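Local atomic coordinates of 2-dehydro-3-deoxyphosphogluconate aldolase (PDB entry 3NZR), a protein that belongs to the KDGP aldolase family and folds as a TIM-type barrel, a ring of parallel strands wrapped by helices. Residues 5-10 with 90-95; 23-28 with 228-233; 36-41 with 64-69; 51-56 with 83-88. One frame throughout, in Å; residues are numbered along the deposited sequence.

Contact 1. Residues 5-10 with 90-95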
loop_
_atom_site.group_PDB
_atom_site.type_symbol
_atom_site.label_atom_id
_atom_site.label_comp_id
_atom_site.label_asym_id
_atom_site.label_seq_id
_atom_site.Cartn_x
_atom_site.Cartn_y
_atom_site.Cartn_z
ATOM N N LEU A 5 -2.160 16.523 16.968
ATOM C CA LEU A 5 -1.855 15.818 15.746
ATOM C C LEU A 5 -2.115 16.592 14.487
ATOM O O LEU A 5 -1.918 16.056 13.356
ATOM C CB LEU A 5 -2.647 14.543 15.699
ATOM C CG LEU A 5 -2.530 13.674 16.942
ATOM C CD1 LEU A 5 -3.449 12.418 16.846
ATOM C CD2 LEU A 5 -1.089 13.316 17.101
ATOM N N LYS A 6 -2.436 17.858 14.650
ATOM C CA LYS A 6 -2.812 18.670 13.497
ATOM C C LYS A 6 -1.723 19.695 13.157
ATOM O O LYS A 6 -1.398 20.544 13.968
ATOM C CB LYS A 6 -4.126 19.355 13.871
ATOM C CG LYS A 6 -4.652 20.430 12.912
ATOM C CD LYS A 6 -5.894 21.157 13.544
ATOM C CE LYS A 6 -6.297 22.379 12.734
ATOM N NZ LYS A 6 -7.104 21.932 11.584
ATOM N N ALA A 7 -1.165 19.649 11.950
ATOM C CA ALA A 7 -0.110 20.576 11.601
ATOM C C ALA A 7 -0.671 21.976 11.509
ATOM O O ALA A 7 -1.809 22.181 11.141
ATOM C CB ALA A 7 0.595 20.164 10.293
ATOM N N ASN A 8 0.129 22.958 11.884
ATOM C CA ASN A 8 -0.356 24.297 11.954
ATOM C C ASN A 8 -0.089 25.083 10.663
ATOM O O ASN A 8 0.946 25.746 10.495
ATOM C CB ASN A 8 0.260 24.956 13.187
ATOM C CG ASN A 8 -0.215 26.305 13.367
ATOM O OD1 ASN A 8 -1.070 26.772 12.585
ATOM N ND2 ASN A 8 0.357 27.017 14.345
ATOM N N PHE A 9 -0.987 24.975 9.708
ATOM C CA PHE A 9 -0.803 25.622 8.431
ATOM C C PHE A 9 -1.061 27.096 8.516
ATOM O O PHE A 9 -2.133 27.497 8.972
ATOM C CB PHE A 9 -1.734 25.036 7.396
ATOM C CG PHE A 9 -1.340 23.667 6.918
ATOM C CD1 PHE A 9 -0.623 23.522 5.769
ATOM C CD2 PHE A 9 -1.776 22.536 7.592
ATOM C CE1 PHE A 9 -0.293 22.255 5.288
ATOM C CE2 PHE A 9 -1.443 21.280 7.145
ATOM C CZ PHE A 9 -0.671 21.136 5.999
ATOM N N TYR A 10 -0.108 27.893 8.061
ATOM C CA TYR A 10 -0.275 29.333 7.906
ATOM C C TYR A 10 -1.417 29.690 6.942
ATOM O O TYR A 10 -1.402 29.268 5.796
ATOM C CB TYR A 10 1.027 29.966 7.399
ATOM C CG TYR A 10 0.846 31.458 7.206
ATOM C CD1 TYR A 10 0.795 32.300 8.282
ATOM C CD2 TYR A 10 0.645 31.986 5.944
ATOM C CE1 TYR A 10 0.590 33.678 8.109
ATOM C CE2 TYR A 10 0.414 33.372 5.736
ATOM C CZ TYR A 10 0.383 34.199 6.825
ATOM O OH TYR A 10 0.170 35.551 6.641
ATOM N N GLN A 90 3.506 9.153 17.406
ATOM C CA GLN A 90 2.270 9.882 17.053
ATOM C C GLN A 90 2.618 11.343 16.657
ATOM O O GLN A 90 2.146 12.292 17.267
ATOM C CB GLN A 90 1.247 9.867 18.208
ATOM C CG GLN A 90 0.736 8.431 18.549
ATOM C CD GLN A 90 -0.221 7.847 17.489
ATOM O OE1 GLN A 90 -1.231 8.439 17.154
ATOM N NE2 GLN A 90 0.077 6.670 17.037
ATOM N N PRO A 91 3.426 11.510 15.610
ATOM C CA PRO A 91 3.771 12.851 15.125
ATOM C C PRO A 91 2.690 13.484 14.272
ATOM O O PRO A 91 1.747 12.793 13.812
ATOM C CB PRO A 91 4.992 12.569 14.290
ATOM C CG PRO A 91 4.665 11.155 13.654
ATOM C CD PRO A 91 3.722 10.465 14.598
ATOM N N GLN A 92 2.852 14.783 14.003
ATOM C CA GLN A 92 1.998 15.437 13.049
ATOM C C GLN A 92 2.243 14.963 11.627
ATOM O O GLN A 92 1.322 15.106 10.820
ATOM C CB GLN A 92 2.118 16.944 13.117
ATOM C CG GLN A 92 1.468 17.473 14.407
ATOM C CD GLN A 92 1.682 18.990 14.622
ATOM O OE1 GLN A 92 2.119 19.687 13.714
ATOM N NE2 GLN A 92 1.367 19.476 15.816
ATOM N N HIS A 93 3.459 14.517 11.309
ATOM C CA HIS A 93 3.840 14.251 9.904
ATOM C C HIS A 93 4.774 13.078 9.775
ATOM O O HIS A 93 5.708 12.899 10.575
ATOM C CB HIS A 93 4.453 15.533 9.320
ATOM C CG HIS A 93 4.766 15.442 7.857
ATOM N ND1 HIS A 93 3.905 15.907 6.896
ATOM C CD2 HIS A 93 5.838 14.967 7.212
ATOM C CE1 HIS A 93 4.438 15.702 5.705
ATOM N NE2 HIS A 93 5.629 15.174 5.869
ATOM N N ILE A 94 4.470 12.190 8.823
ATOM C CA ILE A 94 5.250 11.018 8.543
ATOM C C ILE A 94 5.675 11.002 7.072
ATOM O O ILE A 94 4.827 11.195 6.212
ATOM C CB ILE A 94 4.388 9.816 8.804
ATOM C CG1 ILE A 94 3.985 9.753 10.274
ATOM C CG2 ILE A 94 5.139 8.509 8.512
ATOM C CD1 ILE A 94 2.808 8.793 10.597
ATOM N N ASN A 95 6.941 10.754 6.757
ATOM C CA ASN A 95 7.410 10.668 5.380
ATOM C C ASN A 95 7.412 9.228 5.031
ATOM O O ASN A 95 7.924 8.399 5.832
ATOM C CB ASN A 95 8.820 11.159 5.264
ATOM C CG ASN A 95 8.932 12.647 5.457
ATOM O OD1 ASN A 95 8.798 13.425 4.487
ATOM N ND2 ASN A 95 9.249 13.059 6.662
HETATM O O HOH W 1 -0.894 16.691 11.123
HETATM O O HOH W 2 2.762 22.086 12.907
#

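Contact 2. Residues 23-28 with 228-233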
loop_
_atom_site.group_PDB
_atom_site.type_symbol
_atom_site.label_atom_id
_atom_site.label_comp_id
_atom_site.label_asym_id
_atom_site.label_seq_id
_atom_site.Cartn_x
_atom_site.Cartn_y
_atom_site.Cartn_z
ATOM N N VAL A 23 17.644 19.365 19.526
ATOM C CA VAL A 23 16.439 19.781 20.216
ATOM C C VAL A 23 16.384 21.295 20.369
ATOM O O VAL A 23 15.311 21.879 20.261
ATOM C CB VAL A 23 16.322 19.093 21.617
ATOM C CG1 VAL A 23 15.254 19.768 22.503
ATOM C CG2 VAL A 23 15.955 17.682 21.400
ATOM N N ASP A 24 17.520 21.924 20.613
ATOM C CA ASP A 24 17.560 23.383 20.846
ATOM C C ASP A 24 17.311 24.141 19.522
ATOM O O ASP A 24 16.602 25.192 19.451
ATOM C CB ASP A 24 18.917 23.780 21.437
ATOM C CG ASP A 24 18.987 25.268 21.816
ATOM O OD1 ASP A 24 18.066 25.757 22.514
ATOM O OD2 ASP A 24 19.955 25.951 21.386
ATOM N N ASN A 25 17.870 23.571 18.460
ATOM C CA ASN A 25 17.648 24.102 17.132
ATOM C C ASN A 25 16.154 24.048 16.828
ATOM O O ASN A 25 15.602 24.997 16.266
ATOM C CB ASN A 25 18.496 23.323 16.135
ATOM C CG ASN A 25 18.497 23.914 14.732
ATOM O OD1 ASN A 25 18.517 23.157 13.749
ATOM N ND2 ASN A 25 18.576 25.225 14.626
ATOM N N ALA A 26 15.531 22.909 17.146
ATOM C CA ALA A 26 14.092 22.745 16.944
ATOM C C ALA A 26 13.230 23.828 17.629
ATOM O O ALA A 26 12.334 24.386 17.001
ATOM C CB ALA A 26 13.625 21.389 17.387
ATOM N N ALA A 27 13.514 24.109 18.894
ATOM C CA ALA A 27 12.896 25.247 19.621
ATOM C C ALA A 27 13.028 26.553 18.860
ATOM O O ALA A 27 12.032 27.294 18.698
ATOM C CB ALA A 27 13.507 25.388 21.023
ATOM N N ASP A 28 14.263 26.850 18.397
ATOM C CA ASP A 28 14.513 28.105 17.666
ATOM C C ASP A 28 13.755 28.130 16.350
ATOM O O ASP A 28 13.230 29.141 15.958
ATOM C CB ASP A 28 16.027 28.348 17.392
ATOM C CG ASP A 28 16.866 28.567 18.690
ATOM O OD1 ASP A 28 16.297 28.580 19.816
ATOM O OD2 ASP A 28 18.119 28.697 18.557
ATOM N N THR A 228 27.766 23.968 11.974
ATOM C CA THR A 228 27.032 23.409 13.143
ATOM C C THR A 228 26.066 22.253 12.839
ATOM O O THR A 228 25.728 21.495 13.713
ATOM C CB THR A 228 26.223 24.496 13.804
ATOM O OG1 THR A 228 25.325 25.069 12.842
ATOM C CG2 THR A 228 27.167 25.580 14.339
ATOM N N GLY A 229 25.618 22.127 11.599
ATOM C CA GLY A 229 24.555 21.171 11.283
ATOM C C GLY A 229 23.188 21.720 11.691
ATOM O O GLY A 229 22.185 21.003 11.622
ATOM N N ASN A 230 23.120 22.986 12.095
ATOM C CA ASN A 230 21.843 23.571 12.493
ATOM C C ASN A 230 21.136 24.301 11.359
ATOM O O ASN A 230 21.768 24.984 10.557
ATOM C CB ASN A 230 22.028 24.506 13.698
ATOM C CG ASN A 230 22.187 23.738 15.015
ATOM O OD1 ASN A 230 21.873 22.548 15.109
ATOM N ND2 ASN A 230 22.646 24.415 16.022
ATOM N N THR A 231 19.818 24.167 11.314
ATOM C CA THR A 231 19.041 24.914 10.356
ATOM C C THR A 231 18.995 26.366 10.889
ATOM O O THR A 231 18.744 26.554 12.061
ATOM C CB THR A 231 17.607 24.306 10.190
ATOM O OG1 THR A 231 17.680 23.028 9.482
ATOM C CG2 THR A 231 16.679 25.299 9.468
ATOM N N ARG A 232 19.229 27.337 10.021
ATOM C CA ARG A 232 19.350 28.726 10.441
ATOM C C ARG A 232 17.987 29.294 10.733
ATOM O O ARG A 232 17.138 29.393 9.811
ATOM C CB ARG A 232 19.958 29.587 9.351
ATOM C CG ARG A 232 21.349 29.243 8.967
ATOM C CD ARG A 232 21.855 30.269 7.985
ATOM N NE ARG A 232 23.053 29.712 7.413
ATOM C CZ ARG A 232 23.133 29.033 6.277
ATOM N NH1 ARG A 232 22.088 28.874 5.477
ATOM N NH2 ARG A 232 24.313 28.548 5.914
ATOM N N PRO A 233 17.769 29.704 11.990
ATOM C CA PRO A 233 16.446 30.279 12.321
ATOM C C PRO A 233 16.138 31.511 11.492
ATOM O O PRO A 233 14.987 31.733 11.086
ATOM C CB PRO A 233 16.575 30.563 13.814
ATOM C CG PRO A 233 17.492 29.498 14.260
ATOM C CD PRO A 233 18.551 29.503 13.197
#

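Contact 3. Residues 36-41 with 64-69. With MG (magnesium ion), chain E.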
loop_
_atom_site.group_PDB
_atom_site.type_symbol
_atom_site.label_atom_id
_atom_site.label_comp_id
_atom_site.label_asym_id
_atom_site.label_seq_id
_atom_site.Cartn_x
_atom_site.Cartn_y
_atom_site.Cartn_z
ATOM N N HIS A 36 4.325 27.665 12.305
ATOM C CA HIS A 36 3.871 27.168 11.037
ATOM C C HIS A 36 4.992 26.354 10.376
ATOM O O HIS A 36 5.472 26.659 9.301
ATOM C CB HIS A 36 3.385 28.306 10.140
ATOM C CG HIS A 36 2.307 29.142 10.774
ATOM N ND1 HIS A 36 1.079 28.619 11.122
ATOM C CD2 HIS A 36 2.325 30.424 11.243
ATOM C CE1 HIS A 36 0.366 29.560 11.744
ATOM N NE2 HIS A 36 1.091 30.670 11.809
ATOM N N VAL A 37 5.350 25.266 11.043
ATOM C CA VAL A 37 6.514 24.453 10.599
ATOM C C VAL A 37 6.355 23.031 11.131
ATOM O O VAL A 37 5.660 22.813 12.115
ATOM C CB VAL A 37 7.810 25.088 11.122
ATOM C CG1 VAL A 37 7.869 24.988 12.648
ATOM C CG2 VAL A 37 9.076 24.448 10.482
ATOM N N LEU A 38 7.012 22.076 10.484
ATOM C CA LEU A 38 7.225 20.768 11.018
ATOM C C LEU A 38 8.701 20.556 11.008
ATOM O O LEU A 38 9.331 20.859 10.023
ATOM C CB LEU A 38 6.600 19.729 10.043
ATOM C CG LEU A 38 5.129 19.816 9.882
ATOM C CD1 LEU A 38 4.635 19.099 8.574
ATOM C CD2 LEU A 38 4.476 19.256 11.137
ATOM N N VAL A 39 9.268 19.998 12.080
ATOM C CA VAL A 39 10.664 19.828 12.202
ATOM C C VAL A 39 11.038 18.346 11.979
ATOM O O VAL A 39 10.494 17.429 12.654
ATOM C CB VAL A 39 11.112 20.218 13.615
ATOM C CG1 VAL A 39 12.402 19.603 13.939
ATOM C CG2 VAL A 39 11.167 21.727 13.788
ATOM N N GLY A 40 11.882 18.118 10.984
ATOM C CA GLY A 40 12.187 16.756 10.531
ATOM C C GLY A 40 13.317 16.143 11.372
ATOM O O GLY A 40 14.307 16.830 11.646
ATOM N N VAL A 41 13.076 14.917 11.847
ATOM C CA VAL A 41 14.010 14.122 12.584
ATOM C C VAL A 41 14.103 12.803 11.803
ATOM O O VAL A 41 13.069 12.196 11.437
ATOM C CB VAL A 41 13.550 13.958 14.057
ATOM C CG1 VAL A 41 14.706 13.364 14.930
ATOM C CG2 VAL A 41 13.166 15.345 14.702
ATOM N N ASN A 64 5.408 21.531 20.312
ATOM C CA ASN A 64 3.975 21.162 20.394
ATOM C C ASN A 64 3.627 20.072 19.445
ATOM O O ASN A 64 2.596 20.106 18.819
ATOM C CB ASN A 64 3.073 22.365 20.176
ATOM C CG ASN A 64 3.244 23.394 21.294
ATOM O OD1 ASN A 64 3.500 23.017 22.452
ATOM N ND2 ASN A 64 3.206 24.685 20.936
ATOM N N ASN A 65 4.512 19.091 19.400
ATOM C CA ASN A 65 4.405 17.892 18.532
ATOM C C ASN A 65 4.497 18.126 17.013
ATOM O O ASN A 65 4.145 17.238 16.232
ATOM C CB ASN A 65 3.180 17.061 18.876
ATOM C CG ASN A 65 3.305 15.642 18.408
ATOM O OD1 ASN A 65 4.356 15.034 18.531
ATOM N ND2 ASN A 65 2.210 15.085 17.873
ATOM N N ALA A 66 5.037 19.279 16.606
ATOM C CA ALA A 66 5.212 19.575 15.199
ATOM C C ALA A 66 6.467 18.846 14.700
ATOM O O ALA A 66 7.446 19.477 14.283
ATOM C CB ALA A 66 5.294 21.086 14.955
ATOM N N VAL A 67 6.416 17.517 14.671
ATOM C CA VAL A 67 7.571 16.758 14.293
ATOM C C VAL A 67 7.229 15.964 13.030
ATOM O O VAL A 67 6.070 15.487 12.882
ATOM C CB VAL A 67 7.985 15.812 15.455
ATOM C CG1 VAL A 67 8.918 14.726 14.968
ATOM C CG2 VAL A 67 8.605 16.628 16.601
ATOM N N SER A 68 8.227 15.781 12.173
ATOM C CA SER A 68 8.077 15.003 10.969
ATOM C C SER A 68 9.054 13.878 11.007
ATOM O O SER A 68 10.228 14.110 11.036
ATOM C CB SER A 68 8.337 15.932 9.763
ATOM O OG SER A 68 8.353 15.203 8.546
ATOM N N VAL A 69 8.606 12.642 11.033
ATOM C CA VAL A 69 9.505 11.494 11.080
ATOM C C VAL A 69 9.903 11.221 9.638
ATOM O O VAL A 69 9.019 11.031 8.792
ATOM C CB VAL A 69 8.812 10.232 11.648
ATOM C CG1 VAL A 69 9.790 9.055 11.675
ATOM C CG2 VAL A 69 8.268 10.560 13.040
HETATM MG MG MG E . 0.222 32.379 12.788
HETATM O O HOH W 3 -0.628 34.046 13.753
HETATM O O HOH W 4 -0.950 32.918 11.316
HETATM O O HOH W 5 1.629 33.554 12.113
HETATM O O HOH W 6 1.396 31.961 14.300
HETATM O O HOH W 7 -1.266 31.421 13.351
#

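Contact 4. Residues 51-56 with 83-88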
loop_
_atom_site.group_PDB
_atom_site.type_symbol
_atom_site.label_atom_id
_atom_site.label_comp_id
_atom_site.label_asym_id
_atom_site.label_seq_id
_atom_site.Cartn_x
_atom_site.Cartn_y
_atom_site.Cartn_z
ATOM N N THR A 51 15.391 3.873 20.616
ATOM C CA THR A 51 16.317 4.994 20.720
ATOM C C THR A 51 15.801 6.220 19.960
ATOM O O THR A 51 15.856 7.341 20.454
ATOM C CB THR A 51 17.706 4.534 20.200
ATOM O OG1 THR A 51 18.142 3.389 20.985
ATOM C CG2 THR A 51 18.779 5.649 20.284
ATOM N N ALA A 52 15.263 5.999 18.762
ATOM C CA ALA A 52 14.642 7.106 17.975
ATOM C C ALA A 52 13.336 7.621 18.671
ATOM O O ALA A 52 13.089 8.809 18.770
ATOM C CB ALA A 52 14.353 6.622 16.584
ATOM N N VAL A 53 12.530 6.723 19.212
ATOM C CA VAL A 53 11.289 7.153 19.815
ATOM C C VAL A 53 11.570 8.064 21.030
ATOM O O VAL A 53 10.909 9.102 21.194
ATOM C CB VAL A 53 10.421 5.965 20.191
ATOM C CG1 VAL A 53 9.271 6.391 21.106
ATOM C CG2 VAL A 53 9.908 5.219 18.925
ATOM N N GLU A 54 12.530 7.678 21.862
ATOM C CA GLU A 54 12.910 8.489 23.064
ATOM C C GLU A 54 13.409 9.872 22.704
ATOM O O GLU A 54 13.025 10.869 23.306
ATOM C CB GLU A 54 13.981 7.752 23.897
ATOM C CG GLU A 54 13.418 6.538 24.648
ATOM C CD GLU A 54 14.459 5.833 25.575
ATOM O OE1 GLU A 54 15.530 6.456 25.866
ATOM O OE2 GLU A 54 14.196 4.666 26.016
ATOM N N ASP A 55 14.260 9.944 21.685
ATOM C CA ASP A 55 14.768 11.255 21.243
ATOM C C ASP A 55 13.634 12.058 20.628
ATOM O O ASP A 55 13.406 13.218 20.985
ATOM C CB ASP A 55 15.917 11.125 20.229
ATOM C CG ASP A 55 16.975 12.216 20.384
ATOM O OD1 ASP A 55 17.182 12.699 21.534
ATOM O OD2 ASP A 55 17.623 12.577 19.378
HETATM N N MSE A 56 12.888 11.442 19.722
HETATM C CA MSE A 56 11.835 12.211 19.084
HETATM C C MSE A 56 10.826 12.815 20.038
HETATM O O MSE A 56 10.330 13.880 19.764
HETATM C CB MSE A 56 11.179 11.429 17.966
HETATM C CG MSE A 56 12.065 11.528 16.784
HETATM SE SE MSE A 56 11.369 10.459 15.359
HETATM C CE MSE A 56 13.014 10.091 14.326
ATOM N N SER A 83 7.518 3.548 10.113
ATOM C CA SER A 83 6.236 3.199 10.482
ATOM C C SER A 83 6.224 2.813 11.939
ATOM O O SER A 83 5.324 3.278 12.657
ATOM C CB SER A 83 5.746 1.979 9.675
ATOM O OG SER A 83 5.499 2.269 8.283
ATOM N N LEU A 84 7.168 1.986 12.391
ATOM C CA LEU A 84 7.174 1.515 13.795
ATOM C C LEU A 84 7.481 2.692 14.737
ATOM O O LEU A 84 6.885 2.843 15.779
ATOM C CB LEU A 84 8.254 0.470 14.007
ATOM C CG LEU A 84 7.977 -0.830 13.277
ATOM C CD1 LEU A 84 9.188 -1.751 13.387
ATOM C CD2 LEU A 84 6.783 -1.501 13.915
ATOM N N ILE A 85 8.425 3.539 14.369
ATOM C CA ILE A 85 8.649 4.796 15.156
ATOM C C ILE A 85 7.399 5.673 15.280
ATOM O O ILE A 85 7.052 6.157 16.382
ATOM C CB ILE A 85 9.777 5.617 14.510
ATOM C CG1 ILE A 85 11.126 4.911 14.693
ATOM C CG2 ILE A 85 9.870 7.058 15.103
ATOM C CD1 ILE A 85 12.224 5.537 13.851
ATOM N N SER A 86 6.731 5.941 14.168
ATOM C CA SER A 86 5.575 6.804 14.161
ATOM C C SER A 86 4.428 6.237 14.995
ATOM O O SER A 86 3.673 6.956 15.633
ATOM C CB SER A 86 5.124 7.097 12.716
ATOM O OG SER A 86 6.198 7.689 11.945
ATOM N N GLN A 87 4.257 4.918 14.975
ATOM C CA GLN A 87 3.296 4.265 15.820
ATOM C C GLN A 87 3.434 4.791 17.254
ATOM O O GLN A 87 2.422 5.154 17.847
ATOM C CB GLN A 87 3.473 2.756 15.793
ATOM C CG GLN A 87 2.476 1.977 16.687
ATOM C CD GLN A 87 2.490 0.500 16.397
ATOM O OE1 GLN A 87 3.527 -0.065 16.102
ATOM N NE2 GLN A 87 1.333 -0.136 16.468
ATOM N N HIS A 88 4.648 4.828 17.790
ATOM C CA HIS A 88 4.870 5.237 19.198
ATOM C C HIS A 88 5.017 6.723 19.370
ATOM O O HIS A 88 4.581 7.260 20.360
ATOM C CB HIS A 88 6.087 4.546 19.759
ATOM C CG HIS A 88 5.955 3.075 19.760
ATOM N ND1 HIS A 88 6.996 2.234 19.431
ATOM C CD2 HIS A 88 4.890 2.280 20.034
ATOM C CE1 HIS A 88 6.576 0.977 19.528
ATOM N NE2 HIS A 88 5.303 0.979 19.888
#

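Contact 1. Residues 5-10 with 90-95
Gln92 stretches its side chain along the backbone of residues 5-7 and carries most of this contact. Gln92 CG, anti to its own carbonyl carbon (chi1 -71°), meets Leu5 C at 3.7 Å. The extended remainder of the chain then brings the amide over the next two residues, where Gln92 OE1 comes to 3.2 Å from Ala7 CA. No direct hydrogen bond joins the two segments. Lys6 O lies beside Gln92 NE2 at an angle too poor for one, and Gln92 NE2 donates to Ser4 O, just before the segment. Water does the bridging. Water 2 donates to Gln92 OE1 over 2.6 Å and accepts from Asn8 N over 3.0 Å, which supplies the buried amide oxygen with a partner. Water 1 sits between Leu5 O and Gln92 O and takes a weak bond from Ala7 N. At the other end Leu5 CB leads away from residues 90-95, yet with chi1 at -51° the branch swings back, and Leu5 CD2 approaches Gln90 O at 3.4 Å. That oxygen also accepts from Asn65 ND2. Segment 5-10 thus runs past the residues that lead into the barrel strands: Ala7 packs on Leu38 and Ile114, Gln92 touches Leu38 and Ala66, and strand 93-94 follows, between strands 67-70 and 114-119 in the barrel sheet.

Contact 2. Residues 23-28 with 228-233
The small hairpin of strands 224-225 and 230-231, which leads into the last helix of the barrel, is joined here to helix 23-32 at the start of the fold. The bracket is the amide of Asn25, which treats Thr231 much as a neighbouring strand would, giving and taking one hydrogen bond with the same residue's backbone. Asn25 ND2 donates to Thr231 O over 2.9 Å, almost straight at 176°, in the carbonyl plane and on a lone pair. Asn25 OD1 accepts from Thr231 N, also over 2.9 Å, with the donor tilted from the carbonyl plane. Since Gly21 N donates to OD1 too, two N-H groups grip this buried oxygen, and the rotation of the amide is fixed. With CG anti to the backbone N (chi1 -172°), the amide is carried to the backbone of Thr231. Asn230 lays its own amide over it, the planes 21° apart and the two side chains sliding past in opposite directions; Asn230 OD1 lies 3.6 Å from Asn25 CB. One turn further on, Asp28 CB rests on Pro233 CG at 3.6 Å. Thr228 starts the approach with an ST turn, its OG1 accepting from Asn230 N. Pro233 opens helix 233-247 just after the N-cap position of Arg232, while Thr231 turns its OG1 away from the Asn25 amide to bond Leu19 O, and its side chain packs on Ile29 of helix 23-32.

Contact 3. Residues 36-41 with 64-69
Leu38 and Ser68 turn to the same face of the sheet and meet through their CB atoms at 4.2 Å, while Val39, Val41, Val67 and Val69 all turn to the other. Leu38 CG, anti to its carbonyl carbon (chi1 -64°), lets CD2 fold over Ala66, and Val41 CG2 touches Val67 CG1 at 4.3 Å, a diagonal contact between non-paired residues. Ala66 is the centre of an inverse gamma turn and presses its CB against Val37 O at 3.3 Å. Segments 37-41 and 67-69 run parallel, their directions 39° apart, and their strands form a beta-alpha-beta unit with helix 49-61, the repeating element of a TIM-type barrel. Three backbone bonds fix the pairing: Val39 N to Ala66 O (2.9 Å), Ser68 N to Val39 O (2.8 Å) and Val41 N to Ser68 O (3.1 Å). The second donor stands well above its carbonyl plane. Gly40 CA closes in on Ser68 O at 3.3 Å as a CA-H...O contact. The valine face is covered by Ala26, Ile29, Met56 and Tyr59 of the outer helices. Just before the strand, His36 NE2 binds a magnesium ion whose five other ligands are waters, and Asn8 O holds the ring through ND1.

Contact 4. Residues 51-56 with 83-88
Met56 N donates to Ala52 O over 2.8 Å, the helical bond that sets two of the touching residues one turn apart on helix 49-61. Between them comes Ile85 of helix 79-89. This isoleucine offers two different branches. Ile85 CD1 lies 3.6 Å from Ala52 CB, and Ile85 CG2, placed anti to the backbone N, comes to 3.7 Å from Met56 SE, the selenium of a selenomethionine. The Met56 chain is extended beyond CG and crosses Ile85 at about a right angle; SE is the atom that touches. Val53, the residue after Ala52, has both methyls engaged. Val53 CG1, anti to the backbone N at chi1 167°, meets His88 CB at 3.9 Å, while Val53 CG2 leans on Ile85 O at 3.9 Å and lies near the plane of the His88 imidazole, at its edge. His88 therefore contributes mainly its CB; the bond to CB points toward helix 49-61, but the ring leads away at the exposed margin. No hydrogen bond crosses the interface. Deeper in, Val69 of strand 67-70 touches Met56, Ile85 and Ser86, and Tyr46 covers Ala52. The axes of the short segments pass 9.4 Å apart at -43°, both running in the same general direction. Such apolar packing of successive, roughly co-directional helices, seated over the strand between them, is the hallmark of the outer layer of a TIM-type barrel.

How the contacts relate
Contacts 1 and 3 lie on the parallel sheet of one barrel, contacts 2 and 4 among the helices outside it. Contact 3 pairs two neighbouring strands, and contact 1, its centre about 7 Å away, adds the next strand and lays the N-terminal segment near their entry ends; Asn95 N bonds Val69 O between them. Contact 4 lies outside, about 13 Å from contact 3 between centres, where helices 49-61 and 79-89 pack on strand 67-70. Contact 2 touches contact 3 through Ala26 and Val39. Along the sequence, contacts 3 and 4 cross, as do 1 and 2, and both are nested inside the loops closed by contacts 1 and 2, so local pairing is enclosed by long-range closures.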